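Local coordinates for protein SAHS4 (Ramazzottius varieornatus, PDB 5Z4G) that probably acts as a secreted molecular shield during desiccation in tardigrades, has a fatty-acid-binding-protein-like beta barrel and binds zinc ions, at residues K22-K27 and C110-E115; G26-I31 and Y156-A161; T61-W66 and Y74-S79; L117-N122 and V132-T137. One frame throughout, in Å; residues are numbered along the deposited sequence.

Interaction 1. Residues K22-K27 and C110-E115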
loop_
_atom_site.group_PDB
_atom_site.type_symbol
_atom_site.label_atom_id
_atom_site.label_comp_id
_atom_site.label_asym_id
_atom_site.label_seq_id
_atom_site.Cartn_x
_atom_site.Cartn_y
_atom_site.Cartn_z
ATOM N N LYS A 22 -4.632 -8.304 13.630
ATOM C CA LYS A 22 -3.994 -7.744 12.431
ATOM C C LYS A 22 -5.090 -7.585 11.370
ATOM O O LYS A 22 -5.184 -8.380 10.408
ATOM C CB LYS A 22 -2.837 -8.637 11.971
ATOM C CG LYS A 22 -1.716 -8.720 12.993
ATOM C CD LYS A 22 -0.638 -9.727 12.634
ATOM C CE LYS A 22 0.239 -10.049 13.844
ATOM N NZ LYS A 22 0.697 -8.884 14.658
ATOM N N PRO A 23 -5.951 -6.561 11.549
ATOM C CA PRO A 23 -7.184 -6.491 10.742
ATOM C C PRO A 23 -6.943 -6.118 9.278
ATOM O O PRO A 23 -7.863 -6.189 8.471
ATOM C CB PRO A 23 -8.007 -5.400 11.449
ATOM C CG PRO A 23 -6.981 -4.551 12.142
ATOM C CD PRO A 23 -5.876 -5.470 12.543
ATOM N N TRP A 24 -5.713 -5.725 8.952
ATOM C CA TRP A 24 -5.304 -5.460 7.569
ATOM C C TRP A 24 -5.082 -6.744 6.759
ATOM O O TRP A 24 -5.003 -6.688 5.532
ATOM C CB TRP A 24 -4.049 -4.567 7.529
ATOM C CG TRP A 24 -3.008 -4.965 8.506
ATOM C CD1 TRP A 24 -2.880 -4.508 9.794
ATOM C CD2 TRP A 24 -1.940 -5.903 8.299
ATOM N NE1 TRP A 24 -1.805 -5.105 10.404
ATOM C CE2 TRP A 24 -1.196 -5.953 9.508
ATOM C CE3 TRP A 24 -1.521 -6.682 7.204
ATOM C CZ2 TRP A 24 -0.077 -6.781 9.667
ATOM C CZ3 TRP A 24 -0.395 -7.497 7.351
ATOM C CH2 TRP A 24 0.314 -7.543 8.579
ATOM N N LEU A 25 -4.961 -7.886 7.443
ATOM C CA LEU A 25 -4.921 -9.173 6.744
ATOM C C LEU A 25 -6.243 -9.442 6.043
ATOM O O LEU A 25 -7.321 -9.265 6.624
ATOM C CB LEU A 25 -4.565 -10.331 7.692
ATOM C CG LEU A 25 -3.162 -10.355 8.307
ATOM C CD1 LEU A 25 -3.117 -11.366 9.438
ATOM C CD2 LEU A 25 -2.068 -10.651 7.281
ATOM N N GLY A 26 -6.153 -9.861 4.789
ATOM C CA GLY A 26 -7.341 -10.057 3.952
ATOM C C GLY A 26 -7.153 -9.490 2.566
ATOM O O GLY A 26 -6.049 -9.042 2.212
ATOM N N LYS A 27 -8.230 -9.517 1.783
ATOM C CA LYS A 27 -8.219 -8.957 0.434
ATOM C C LYS A 27 -9.140 -7.746 0.382
ATOM O O LYS A 27 -10.191 -7.734 1.009
ATOM C CB LYS A 27 -8.623 -10.000 -0.607
ATOM C CG LYS A 27 -8.234 -9.609 -2.023
ATOM C CD LYS A 27 -8.657 -10.664 -3.014
ATOM C CE LYS A 27 -8.074 -10.368 -4.382
ATOM N NZ LYS A 27 -8.359 -11.461 -5.353
ATOM N N CYS A 110 8.500 -2.685 6.598
ATOM C CA CYS A 110 7.180 -2.776 7.228
ATOM C C CYS A 110 7.317 -2.991 8.719
ATOM O O CYS A 110 8.136 -3.789 9.159
ATOM C CB CYS A 110 6.379 -3.928 6.643
ATOM S SG CYS A 110 5.948 -3.669 4.923
ATOM N N THR A 111 6.508 -2.267 9.491
ATOM C CA THR A 111 6.441 -2.453 10.938
ATOM C C THR A 111 4.985 -2.394 11.371
ATOM O O THR A 111 4.091 -2.087 10.562
ATOM C CB THR A 111 7.243 -1.374 11.700
ATOM O OG1 THR A 111 6.822 -0.075 11.274
ATOM C CG2 THR A 111 8.760 -1.534 11.487
ATOM N N GLU A 112 4.750 -2.669 12.655
ATOM C CA GLU A 112 3.415 -2.613 13.238
ATOM C C GLU A 112 3.358 -1.649 14.401
ATOM O O GLU A 112 4.313 -1.550 15.176
ATOM C CB GLU A 112 2.987 -3.997 13.705
ATOM C CG GLU A 112 2.888 -5.012 12.582
ATOM C CD GLU A 112 2.571 -6.395 13.087
ATOM O OE1 GLU A 112 3.509 -7.109 13.500
ATOM O OE2 GLU A 112 1.381 -6.778 13.061
ATOM N N ASP A 113 2.246 -0.927 14.503
ATOM C CA ASP A 113 1.951 -0.143 15.687
ATOM C C ASP A 113 0.567 -0.586 16.125
ATOM O O ASP A 113 -0.447 -0.147 15.574
ATOM C CB ASP A 113 2.005 1.359 15.394
ATOM C CG ASP A 113 1.750 2.212 16.639
ATOM O OD1 ASP A 113 1.581 1.653 17.745
ATOM O OD2 ASP A 113 1.717 3.451 16.511
ATOM N N GLY A 114 0.541 -1.496 17.092
ATOM C CA GLY A 114 -0.693 -2.186 17.454
ATOM C C GLY A 114 -1.294 -2.870 16.242
ATOM O O GLY A 114 -0.638 -3.677 15.578
ATOM N N GLU A 115 -2.528 -2.491 15.926
ATOM C CA GLU A 115 -3.259 -3.076 14.800
ATOM C C GLU A 115 -2.960 -2.453 13.433
ATOM O O GLU A 115 -3.488 -2.914 12.414
ATOM C CB GLU A 115 -4.760 -3.026 15.079
ATOM C CG GLU A 115 -5.158 -3.931 16.225
ATOM C CD GLU A 115 -6.652 -4.132 16.359
ATOM O OE1 GLU A 115 -7.445 -3.433 15.689
ATOM O OE2 GLU A 115 -7.030 -5.000 17.154
HETATM O O HOH W 1 -1.031 -7.098 16.120
HETATM O O HOH W 2 -0.719 -5.010 13.049
#

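Interaction 2. Residues G26-I31 and Y156-A161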
loop_
_atom_site.group_PDB
_atom_site.type_symbol
_atom_site.label_atom_id
_atom_site.label_comp_id
_atom_site.label_asym_id
_atom_site.label_seq_id
_atom_site.Cartn_x
_atom_site.Cartn_y
_atom_site.Cartn_z
ATOM N N GLY A 26 -6.153 -9.861 4.789
ATOM C CA GLY A 26 -7.341 -10.057 3.952
ATOM C C GLY A 26 -7.153 -9.490 2.566
ATOM O O GLY A 26 -6.049 -9.042 2.212
ATOM N N LYS A 27 -8.230 -9.517 1.783
ATOM C CA LYS A 27 -8.219 -8.957 0.434
ATOM C C LYS A 27 -9.140 -7.746 0.382
ATOM O O LYS A 27 -10.191 -7.734 1.009
ATOM C CB LYS A 27 -8.623 -10.000 -0.607
ATOM C CG LYS A 27 -8.234 -9.609 -2.023
ATOM C CD LYS A 27 -8.657 -10.664 -3.014
ATOM C CE LYS A 27 -8.074 -10.368 -4.382
ATOM N NZ LYS A 27 -8.359 -11.461 -5.353
ATOM N N TRP A 28 -8.722 -6.727 -0.368
ATOM C CA TRP A 28 -9.313 -5.399 -0.310
ATOM C C TRP A 28 -9.487 -4.836 -1.714
ATOM O O TRP A 28 -8.610 -4.997 -2.560
ATOM C CB TRP A 28 -8.385 -4.468 0.482
ATOM C CG TRP A 28 -8.112 -4.966 1.878
ATOM C CD1 TRP A 28 -7.017 -5.684 2.313
ATOM C CD2 TRP A 28 -8.961 -4.803 3.015
ATOM N NE1 TRP A 28 -7.137 -5.960 3.659
ATOM C CE2 TRP A 28 -8.315 -5.420 4.118
ATOM C CE3 TRP A 28 -10.193 -4.145 3.223
ATOM C CZ2 TRP A 28 -8.877 -5.417 5.417
ATOM C CZ3 TRP A 28 -10.762 -4.150 4.511
ATOM C CH2 TRP A 28 -10.099 -4.783 5.590
ATOM N N GLU A 29 -10.621 -4.179 -1.950
ATOM C CA GLU A 29 -10.893 -3.518 -3.226
ATOM C C GLU A 29 -11.054 -2.024 -3.001
ATOM O O GLU A 29 -11.829 -1.606 -2.137
ATOM C CB GLU A 29 -12.156 -4.094 -3.875
ATOM C CG GLU A 29 -12.570 -3.390 -5.160
ATOM C CD GLU A 29 -13.962 -3.784 -5.616
ATOM O OE1 GLU A 29 -14.675 -2.921 -6.167
ATOM O OE2 GLU A 29 -14.353 -4.949 -5.416
ATOM N N SER A 30 -10.326 -1.220 -3.774
ATOM C CA SER A 30 -10.424 0.236 -3.659
ATOM C C SER A 30 -11.856 0.691 -3.945
ATOM O O SER A 30 -12.522 0.171 -4.860
ATOM C CB SER A 30 -9.429 0.926 -4.588
ATOM O OG SER A 30 -9.666 0.606 -5.942
ATOM N N ILE A 31 -12.345 1.621 -3.131
ATOM C CA ILE A 31 -13.684 2.175 -3.365
ATOM C C ILE A 31 -13.676 3.058 -4.613
ATOM O O ILE A 31 -12.615 3.508 -5.041
ATOM C CB ILE A 31 -14.239 2.919 -2.132
ATOM C CG1 ILE A 31 -13.491 4.238 -1.889
ATOM C CG2 ILE A 31 -14.204 2.002 -0.915
ATOM C CD1 ILE A 31 -14.269 5.241 -1.053
ATOM N N TYR A 156 -10.717 1.222 1.149
ATOM C CA TYR A 156 -10.940 -0.089 0.534
ATOM C C TYR A 156 -12.019 -0.830 1.303
ATOM O O TYR A 156 -12.190 -0.605 2.506
ATOM C CB TYR A 156 -9.668 -0.949 0.593
ATOM C CG TYR A 156 -8.469 -0.414 -0.160
ATOM C CD1 TYR A 156 -7.714 0.659 0.343
ATOM C CD2 TYR A 156 -8.057 -1.004 -1.357
ATOM C CE1 TYR A 156 -6.629 1.151 -0.349
ATOM C CE2 TYR A 156 -6.967 -0.515 -2.066
ATOM C CZ TYR A 156 -6.244 0.555 -1.542
ATOM O OH TYR A 156 -5.137 1.075 -2.192
ATOM N N LYS A 157 -12.720 -1.723 0.603
ATOM C CA LYS A 157 -13.702 -2.633 1.194
ATOM C C LYS A 157 -13.157 -4.040 1.142
ATOM O O LYS A 157 -12.543 -4.432 0.142
ATOM C CB LYS A 157 -15.029 -2.580 0.415
ATOM C CG LYS A 157 -15.840 -1.302 0.578
ATOM C CD LYS A 157 -16.352 -1.058 1.995
ATOM C CE LYS A 157 -17.521 -1.943 2.398
ATOM N NZ LYS A 157 -18.062 -1.532 3.725
ATOM N N LYS A 158 -13.391 -4.806 2.208
ATOM C CA LYS A 158 -12.946 -6.206 2.248
ATOM C C LYS A 158 -13.739 -7.032 1.252
ATOM O O LYS A 158 -14.960 -6.870 1.112
ATOM C CB LYS A 158 -13.086 -6.796 3.644
ATOM C CG LYS A 158 -12.387 -8.139 3.815
ATOM C CD LYS A 158 -12.559 -8.683 5.218
ATOM C CE LYS A 158 -11.587 -8.037 6.186
ATOM N NZ LYS A 158 -11.633 -8.741 7.499
ATOM N N ILE A 159 -13.022 -7.891 0.541
ATOM C CA ILE A 159 -13.641 -8.784 -0.451
ATOM C C ILE A 159 -13.175 -10.224 -0.235
ATOM O O ILE A 159 -12.093 -10.447 0.306
ATOM C CB ILE A 159 -13.364 -8.327 -1.910
ATOM C CG1 ILE A 159 -11.851 -8.205 -2.179
ATOM C CG2 ILE A 159 -14.116 -7.028 -2.209
ATOM C CD1 ILE A 159 -11.452 -8.061 -3.635
ATOM N N HIS A 160 -13.982 -11.201 -0.649
ATOM C CA HIS A 160 -13.597 -12.609 -0.482
ATOM C C HIS A 160 -12.514 -13.047 -1.466
ATOM O O HIS A 160 -11.643 -13.852 -1.125
ATOM C CB HIS A 160 -14.814 -13.526 -0.597
ATOM C CG HIS A 160 -15.801 -13.351 0.510
ATOM N ND1 HIS A 160 -17.102 -12.952 0.295
ATOM C CD2 HIS A 160 -15.667 -13.497 1.850
ATOM C CE1 HIS A 160 -17.731 -12.871 1.454
ATOM N NE2 HIS A 160 -16.884 -13.198 2.412
ATOM N N ALA A 161 -12.573 -12.497 -2.679
ATOM C CA ALA A 161 -11.702 -12.865 -3.792
ATOM C C ALA A 161 -11.898 -11.839 -4.890
ATOM O O ALA A 161 -12.889 -11.093 -4.850
ATOM C CB ALA A 161 -12.051 -14.259 -4.319
ATOM O OXT ALA A 161 -11.089 -11.755 -5.827
HETATM O O HOH W 3 -10.522 -11.100 2.527
#

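Interaction 3. Residues T61-W66 and Y74-S79. With ZN (zinc ion), chain C.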
loop_
_atom_site.group_PDB
_atom_site.type_symbol
_atom_site.label_atom_id
_atom_site.label_comp_id
_atom_site.label_asym_id
_atom_site.label_seq_id
_atom_site.Cartn_x
_atom_site.Cartn_y
_atom_site.Cartn_z
ATOM N N THR A 61 -8.028 -1.067 -7.711
ATOM C CA THR A 61 -6.871 -1.697 -7.105
ATOM C C THR A 61 -7.374 -2.798 -6.189
ATOM O O THR A 61 -8.276 -2.572 -5.371
ATOM C CB THR A 61 -6.066 -0.685 -6.248
ATOM O OG1 THR A 61 -5.644 0.418 -7.056
ATOM C CG2 THR A 61 -4.839 -1.325 -5.592
ATOM N N LEU A 62 -6.779 -3.977 -6.327
ATOM C CA LEU A 62 -6.971 -5.062 -5.380
ATOM C C LEU A 62 -5.705 -5.225 -4.556
ATOM O O LEU A 62 -4.601 -5.266 -5.093
ATOM C CB LEU A 62 -7.334 -6.367 -6.095
ATOM C CG LEU A 62 -8.552 -6.330 -7.018
ATOM C CD1 LEU A 62 -8.809 -7.711 -7.602
ATOM C CD2 LEU A 62 -9.796 -5.793 -6.317
ATOM N N LEU A 63 -5.872 -5.316 -3.247
ATOM C CA LEU A 63 -4.753 -5.474 -2.348
ATOM C C LEU A 63 -4.994 -6.700 -1.478
ATOM O O LEU A 63 -6.077 -6.866 -0.925
ATOM C CB LEU A 63 -4.657 -4.205 -1.510
ATOM C CG LEU A 63 -3.711 -4.075 -0.348
ATOM C CD1 LEU A 63 -2.283 -4.266 -0.811
ATOM C CD2 LEU A 63 -3.925 -2.672 0.203
ATOM N N LYS A 64 -3.993 -7.569 -1.357
ATOM C CA LYS A 64 -4.136 -8.754 -0.514
ATOM C C LYS A 64 -2.925 -8.909 0.391
ATOM O O LYS A 64 -1.797 -8.884 -0.087
ATOM C CB LYS A 64 -4.351 -10.019 -1.365
ATOM C CG LYS A 64 -4.715 -11.260 -0.544
ATOM C CD LYS A 64 -5.317 -12.357 -1.396
ATOM C CE LYS A 64 -4.272 -13.328 -1.906
ATOM N NZ LYS A 64 -4.863 -14.682 -2.097
ATOM N N TYR A 65 -3.176 -9.069 1.691
ATOM C CA TYR A 65 -2.136 -9.378 2.683
ATOM C C TYR A 65 -2.496 -10.692 3.337
ATOM O O TYR A 65 -3.651 -10.886 3.724
ATOM C CB TYR A 65 -2.083 -8.291 3.774
ATOM C CG TYR A 65 -1.455 -6.995 3.342
ATOM C CD1 TYR A 65 -0.066 -6.859 3.300
ATOM C CD2 TYR A 65 -2.242 -5.884 3.025
ATOM C CE1 TYR A 65 0.530 -5.660 2.926
ATOM C CE2 TYR A 65 -1.655 -4.680 2.647
ATOM C CZ TYR A 65 -0.274 -4.580 2.590
ATOM O OH TYR A 65 0.302 -3.404 2.194
ATOM N N TRP A 66 -1.524 -11.596 3.474
ATOM C CA TRP A 66 -1.775 -12.871 4.149
ATOM C C TRP A 66 -0.534 -13.418 4.829
ATOM O O TRP A 66 0.596 -13.003 4.527
ATOM C CB TRP A 66 -2.431 -13.900 3.208
ATOM C CG TRP A 66 -1.557 -14.549 2.166
ATOM C CD1 TRP A 66 -1.018 -15.813 2.218
ATOM C CD2 TRP A 66 -1.207 -14.020 0.880
ATOM N NE1 TRP A 66 -0.317 -16.079 1.062
ATOM C CE2 TRP A 66 -0.425 -15.008 0.218
ATOM C CE3 TRP A 66 -1.446 -12.799 0.231
ATOM C CZ2 TRP A 66 0.113 -14.809 -1.064
ATOM C CZ3 TRP A 66 -0.910 -12.600 -1.053
ATOM C CH2 TRP A 66 -0.146 -13.605 -1.683
ATOM N N TYR A 74 5.274 -12.408 5.836
ATOM C CA TYR A 74 3.964 -12.062 5.296
ATOM C C TYR A 74 4.041 -11.991 3.790
ATOM O O TYR A 74 5.118 -11.766 3.235
ATOM C CB TYR A 74 3.503 -10.692 5.834
ATOM C CG TYR A 74 3.184 -10.722 7.302
ATOM C CD1 TYR A 74 4.185 -10.550 8.264
ATOM C CD2 TYR A 74 1.879 -10.974 7.739
ATOM C CE1 TYR A 74 3.888 -10.620 9.617
ATOM C CE2 TYR A 74 1.570 -11.028 9.085
ATOM C CZ TYR A 74 2.577 -10.849 10.022
ATOM O OH TYR A 74 2.291 -10.908 11.366
ATOM N N HIS A 75 2.898 -12.166 3.135
ATOM C CA HIS A 75 2.790 -11.973 1.694
ATOM C C HIS A 75 1.876 -10.807 1.370
ATOM O O HIS A 75 0.906 -10.536 2.087
ATOM C CB HIS A 75 2.215 -13.215 1.042
ATOM C CG HIS A 75 3.192 -14.337 0.900
ATOM N ND1 HIS A 75 3.940 -14.526 -0.241
ATOM C CD2 HIS A 75 3.549 -15.325 1.752
ATOM C CE1 HIS A 75 4.722 -15.579 -0.083
ATOM N NE2 HIS A 75 4.502 -16.084 1.118
ATOM N N VAL A 76 2.193 -10.136 0.268
ATOM C CA VAL A 76 1.369 -9.058 -0.269
ATOM C C VAL A 76 1.264 -9.232 -1.775
ATOM O O VAL A 76 2.234 -9.612 -2.437
ATOM C CB VAL A 76 1.889 -7.639 0.118
ATOM C CG1 VAL A 76 3.340 -7.429 -0.324
ATOM C CG2 VAL A 76 0.980 -6.531 -0.428
ATOM N N GLN A 77 0.076 -8.952 -2.296
ATOM C CA GLN A 77 -0.172 -8.963 -3.713
ATOM C C GLN A 77 -1.072 -7.791 -4.037
ATOM O O GLN A 77 -2.088 -7.580 -3.362
ATOM C CB GLN A 77 -0.827 -10.283 -4.126
ATOM C CG GLN A 77 -1.118 -10.414 -5.608
ATOM C CD GLN A 77 -1.961 -11.631 -5.894
ATOM O OE1 GLN A 77 -3.156 -11.663 -5.587
ATOM N NE2 GLN A 77 -1.344 -12.647 -6.482
ATOM N N THR A 78 -0.672 -7.000 -5.030
ATOM C CA THR A 78 -1.529 -5.951 -5.563
ATOM C C THR A 78 -1.743 -6.205 -7.040
ATOM O O THR A 78 -0.848 -6.676 -7.747
ATOM C CB THR A 78 -0.969 -4.522 -5.376
ATOM O OG1 THR A 78 0.290 -4.400 -6.041
ATOM C CG2 THR A 78 -0.803 -4.181 -3.919
ATOM N N SER A 79 -2.949 -5.913 -7.493
ATOM C CA SER A 79 -3.266 -5.996 -8.913
ATOM C C SER A 79 -4.185 -4.865 -9.300
ATOM O O SER A 79 -4.921 -4.330 -8.464
ATOM C CB SER A 79 -3.870 -7.355 -9.276
ATOM O OG SER A 79 -5.051 -7.612 -8.546
HETATM ZN ZN ZN C . 5.527 -17.710 1.883
HETATM O O HOH W 4 7.129 -17.691 0.515
HETATM O O HOH W 5 4.486 -19.064 0.313
#

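Interaction 4. Residues L117-N122 and V132-T137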
loop_
_atom_site.group_PDB
_atom_site.type_symbol
_atom_site.label_atom_id
_atom_site.label_comp_id
_atom_site.label_asym_id
_atom_site.label_seq_id
_atom_site.Cartn_x
_atom_site.Cartn_y
_atom_site.Cartn_z
ATOM N N LEU A 117 -0.586 -1.434 10.251
ATOM C CA LEU A 117 0.587 -1.776 9.449
ATOM C C LEU A 117 1.181 -0.472 8.926
ATOM O O LEU A 117 0.452 0.370 8.393
ATOM C CB LEU A 117 0.188 -2.688 8.278
ATOM C CG LEU A 117 1.304 -3.055 7.297
ATOM C CD1 LEU A 117 2.372 -3.923 7.945
ATOM C CD2 LEU A 117 0.724 -3.764 6.080
ATOM N N ILE A 118 2.498 -0.313 9.065
ATOM C CA ILE A 118 3.201 0.877 8.598
ATOM C C ILE A 118 4.258 0.451 7.582
ATOM O O ILE A 118 5.038 -0.464 7.848
ATOM C CB ILE A 118 3.890 1.620 9.771
ATOM C CG1 ILE A 118 2.883 2.038 10.858
ATOM C CG2 ILE A 118 4.678 2.831 9.261
ATOM C CD1 ILE A 118 3.523 2.456 12.149
ATOM N N THR A 119 4.285 1.111 6.424
ATOM C CA THR A 119 5.285 0.837 5.410
ATOM C C THR A 119 6.047 2.127 5.164
ATOM O O THR A 119 5.460 3.138 4.767
ATOM C CB THR A 119 4.655 0.298 4.104
ATOM O OG1 THR A 119 3.863 -0.851 4.416
ATOM C CG2 THR A 119 5.741 -0.081 3.088
ATOM N N LYS A 120 7.352 2.091 5.419
ATOM C CA LYS A 120 8.217 3.243 5.180
ATOM C C LYS A 120 8.987 2.970 3.906
ATOM O O LYS A 120 9.630 1.924 3.770
ATOM C CB LYS A 120 9.146 3.482 6.377
ATOM C CG LYS A 120 8.395 3.901 7.641
ATOM C CD LYS A 120 9.310 4.286 8.789
ATOM C CE LYS A 120 8.502 4.466 10.067
ATOM N NZ LYS A 120 9.293 5.135 11.136
ATOM N N ILE A 121 8.885 3.906 2.966
ATOM C CA ILE A 121 9.412 3.748 1.618
ATOM C C ILE A 121 10.443 4.842 1.320
ATOM O O ILE A 121 10.230 6.006 1.645
ATOM C CB ILE A 121 8.264 3.819 0.584
ATOM C CG1 ILE A 121 7.282 2.662 0.807
ATOM C CG2 ILE A 121 8.801 3.826 -0.843
ATOM C CD1 ILE A 121 5.941 2.839 0.132
ATOM N N ASN A 122 11.548 4.452 0.692
ATOM C CA ASN A 122 12.528 5.399 0.164
ATOM C C ASN A 122 12.810 5.091 -1.301
ATOM O O ASN A 122 13.018 3.934 -1.672
ATOM C CB ASN A 122 13.822 5.363 0.994
ATOM C CG ASN A 122 14.754 6.539 0.703
ATOM O OD1 ASN A 122 14.322 7.632 0.317
ATOM N ND2 ASN A 122 16.045 6.318 0.905
ATOM N N VAL A 132 3.325 4.989 4.503
ATOM C CA VAL A 132 1.976 4.485 4.229
ATOM C C VAL A 132 1.500 3.773 5.493
ATOM O O VAL A 132 2.248 2.986 6.075
ATOM C CB VAL A 132 1.961 3.522 3.008
ATOM C CG1 VAL A 132 0.528 3.183 2.597
ATOM C CG2 VAL A 132 2.710 4.111 1.815
ATOM N N THR A 133 0.276 4.056 5.935
ATOM C CA THR A 133 -0.303 3.325 7.061
ATOM C C THR A 133 -1.585 2.623 6.613
ATOM O O THR A 133 -2.344 3.164 5.781
ATOM C CB THR A 133 -0.623 4.219 8.274
ATOM O OG1 THR A 133 -1.646 5.145 7.922
ATOM C CG2 THR A 133 0.602 4.994 8.758
ATOM N N TYR A 134 -1.833 1.442 7.176
ATOM C CA TYR A 134 -3.021 0.653 6.873
ATOM C C TYR A 134 -3.762 0.463 8.178
ATOM O O TYR A 134 -3.253 -0.188 9.093
ATOM C CB TYR A 134 -2.630 -0.704 6.252
ATOM C CG TYR A 134 -1.913 -0.544 4.935
ATOM C CD1 TYR A 134 -0.526 -0.301 4.884
ATOM C CD2 TYR A 134 -2.623 -0.592 3.724
ATOM C CE1 TYR A 134 0.127 -0.128 3.666
ATOM C CE2 TYR A 134 -1.976 -0.424 2.504
ATOM C CZ TYR A 134 -0.611 -0.187 2.480
ATOM O OH TYR A 134 0.010 -0.014 1.272
ATOM N N THR A 135 -4.952 1.060 8.259
ATOM C CA THR A 135 -5.796 1.020 9.446
ATOM C C THR A 135 -7.118 0.405 9.052
ATOM O O THR A 135 -7.833 0.955 8.212
ATOM C CB THR A 135 -6.027 2.434 10.014
ATOM O OG1 THR A 135 -4.765 3.081 10.154
ATOM C CG2 THR A 135 -6.717 2.373 11.381
ATOM N N ALA A 136 -7.439 -0.738 9.654
ATOM C CA ALA A 136 -8.640 -1.489 9.287
ATOM C C ALA A 136 -9.459 -1.829 10.513
ATOM O O ALA A 136 -8.903 -2.089 11.570
ATOM C CB ALA A 136 -8.279 -2.759 8.520
ATOM N N THR A 137 -10.781 -1.786 10.370
ATOM C CA THR A 137 -11.695 -2.359 11.355
ATOM C C THR A 137 -12.775 -3.040 10.541
ATOM O O THR A 137 -13.414 -2.397 9.691
ATOM C CB THR A 137 -12.337 -1.304 12.287
ATOM O OG1 THR A 137 -11.317 -0.625 13.028
ATOM C CG2 THR A 137 -13.289 -1.981 13.271
#

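Interaction 1. Residues K22-K27 and C110-E115
Lys22 and Glu115 bring their backbones to 5.3 Å, CA to CA, where a type I turn spanning Lys22 to Leu25 lies against the end of strand 104-113 and the next turn. Pro23 suits the second position of the Lys22-Leu25 turn, and Pro23 CD packs 3.7 Å from Glu115 CB. The Trp24 indole turns its edge to the partner: CD1 lies 3.1 Å from Glu115 O and CZ2 3.7 Å from Glu112 OE2, both near the ring plane. Lys22 CB lies over the rim of one indole face; the lysine chain bends at its last torsion (chi4 -45°), bringing NZ 2.7 Å from Glu112 OE2 in a salt bridge on the syn side of the carboxylate. A water accepts from Trp24 NE1 and donates to Glu112 OE2 and Gly114 O. Glu112 OE2 thus takes both ammonium and water, and the indole N-H, badly angled for Glu115 O, is satisfied by that water, so a surface ion pair and a bridging water fasten the turn to strand 104-113.

Interaction 2. Residues G26-I31 and Y156-A161
Trp28 and Lys158 face each other across a non-hydrogen-bonded pair, with the lysine chain slanting over the indole. Lys158 CB lies 3.6 Å from Trp28 CZ3, and a bend at chi3 (-80°) carries CE to 3.6 Å from Trp28 CH2, so the aliphatic part of a surface lysine shields a buried ring. On the same face of the sheet Tyr156 sets its CB 3.7 Å from Trp28 CB and leans its ring along Ser30, where CE2 is 3.8 Å from Ser30 CB; a small serine leaves room for the phenol. Both aromatic residues have polar partners outside this pair of segments, Trp28 NE1 bonding to Trp24 O and Tyr156 OH to Gln143. These are the first and last strands of the up-and-down barrel of the fatty-acid-binding-protein type, joined antiparallel, and their pairing links the two ends of the chain. Backbone bonds run both ways between Glu29 and Lys157. Lys27, Glu29, Lys157 and Ile159 occupy the other face. Ile159 lays CD1 3.9 Å from Lys27 CD, while its CG2 approaches Glu29 CB. With CG anti to the backbone nitrogen (chi1 -163°) and the rest of the chain extended, Lys27 reaches past the isoleucine to the chain terminus, where NZ forms a salt bridge of 2.8 Å to Ala161 OXT.

Interaction 3. Residues T61-W66 and Y74-S79
Trp66 spreads its indole over the CB of His75, which sits 3.3 Å from the centroid of the six-membered ring and 12° off its normal, a close CH-pi contact. The imidazole continues beyond, nearly parallel to the five-membered ring (planes at 13°) but slid so far that the two barely overlap. Lys64 CE lies over the rim of the opposite indole face, and Gln77 CB meets the edge. The tryptophan chi1 of 75° swings the ring across the hairpin toward strand 74-79. On the other face of the sheet Val76 CG2 stands over the Tyr65 ring, 3.5 Å from CE1, and Leu63 and Thr78 lie side by side, pointing the same way; beta-branched valine and threonine favour the extended strand backbone. Six backbone bonds in three hydrogen-bonded pairs, Leu62 with Ser79, Lys64 with Gln77 and Trp66 with His75, knit this antiparallel hairpin. His75 NE2 binds the zinc ion at 2.1 Å, and Glu68, Glu71, His73 and two waters complete the site. The backbone pair anchors the base of the histidine and the indole backs its CB, so Trp66 is placed as a second-shell neighbour and probably limits how the zinc-binding imidazole can move.

Interaction 4. Residues L117-N122 and V132-T137
Val132 O accepts a nearly straight bond from Thr119 N at 2.8 Å, with an N-H...O angle of 174° and the donor in the carbonyl plane; the same oxygen draws a CA-H contact from Ile118, at 3.4 Å to its CA. The return bond, Val132 N to Thr119 O, completes the pair. A second hydrogen-bonded pair joins Leu117 and Tyr134 unevenly: Tyr134 N to Leu117 O is short, Leu117 N to Tyr134 O 3.2 Å. Leu117 and Tyr134 point the same way, side by side, CD2 of the leucine 3.9 Å from CD1 of the tyrosine, whose ring turns its edge to Leu117 O. Next along, Ile121 CD1 crosses to Val132 CG2 at 3.9 Å. Strands 116-123 and 128-137 form a hairpin of the barrel. Thr119 OG1 is hydrogen-bonded to a tetraethylene glycol, probably from crystallisation, and Tyr134 OH to Gln143. The aliphatic residues give this face an apolar surface, while two hydroxyls supply polar points, consistent with a pocket lining.

The segments of interactions 1 and 2 overlap at Gly26 and Lys27, so the turn of interaction 1 runs into the strand of interaction 2, and interaction 3 joins the other edge of strand 26-30 through Trp28 N to Leu63 O at 2.7 Å and Gly26 N to Tyr65 O at 2.9 Å. Thr111 O to Ile118 N, 2.8 Å, connects interaction 1 to interaction 4. Inside the barrel Tyr65 OH lies 3.4 Å from Tyr134 CZ, the rings edge to face, so the hairpins of interactions 3 and 4 touch. Tyr65 and Thr119 are hydrogen-bonded to tetraethylene glycol, which may mark a pocket. The zinc ion lies about 13 Å from the nearest atom of the Trp24 side chain.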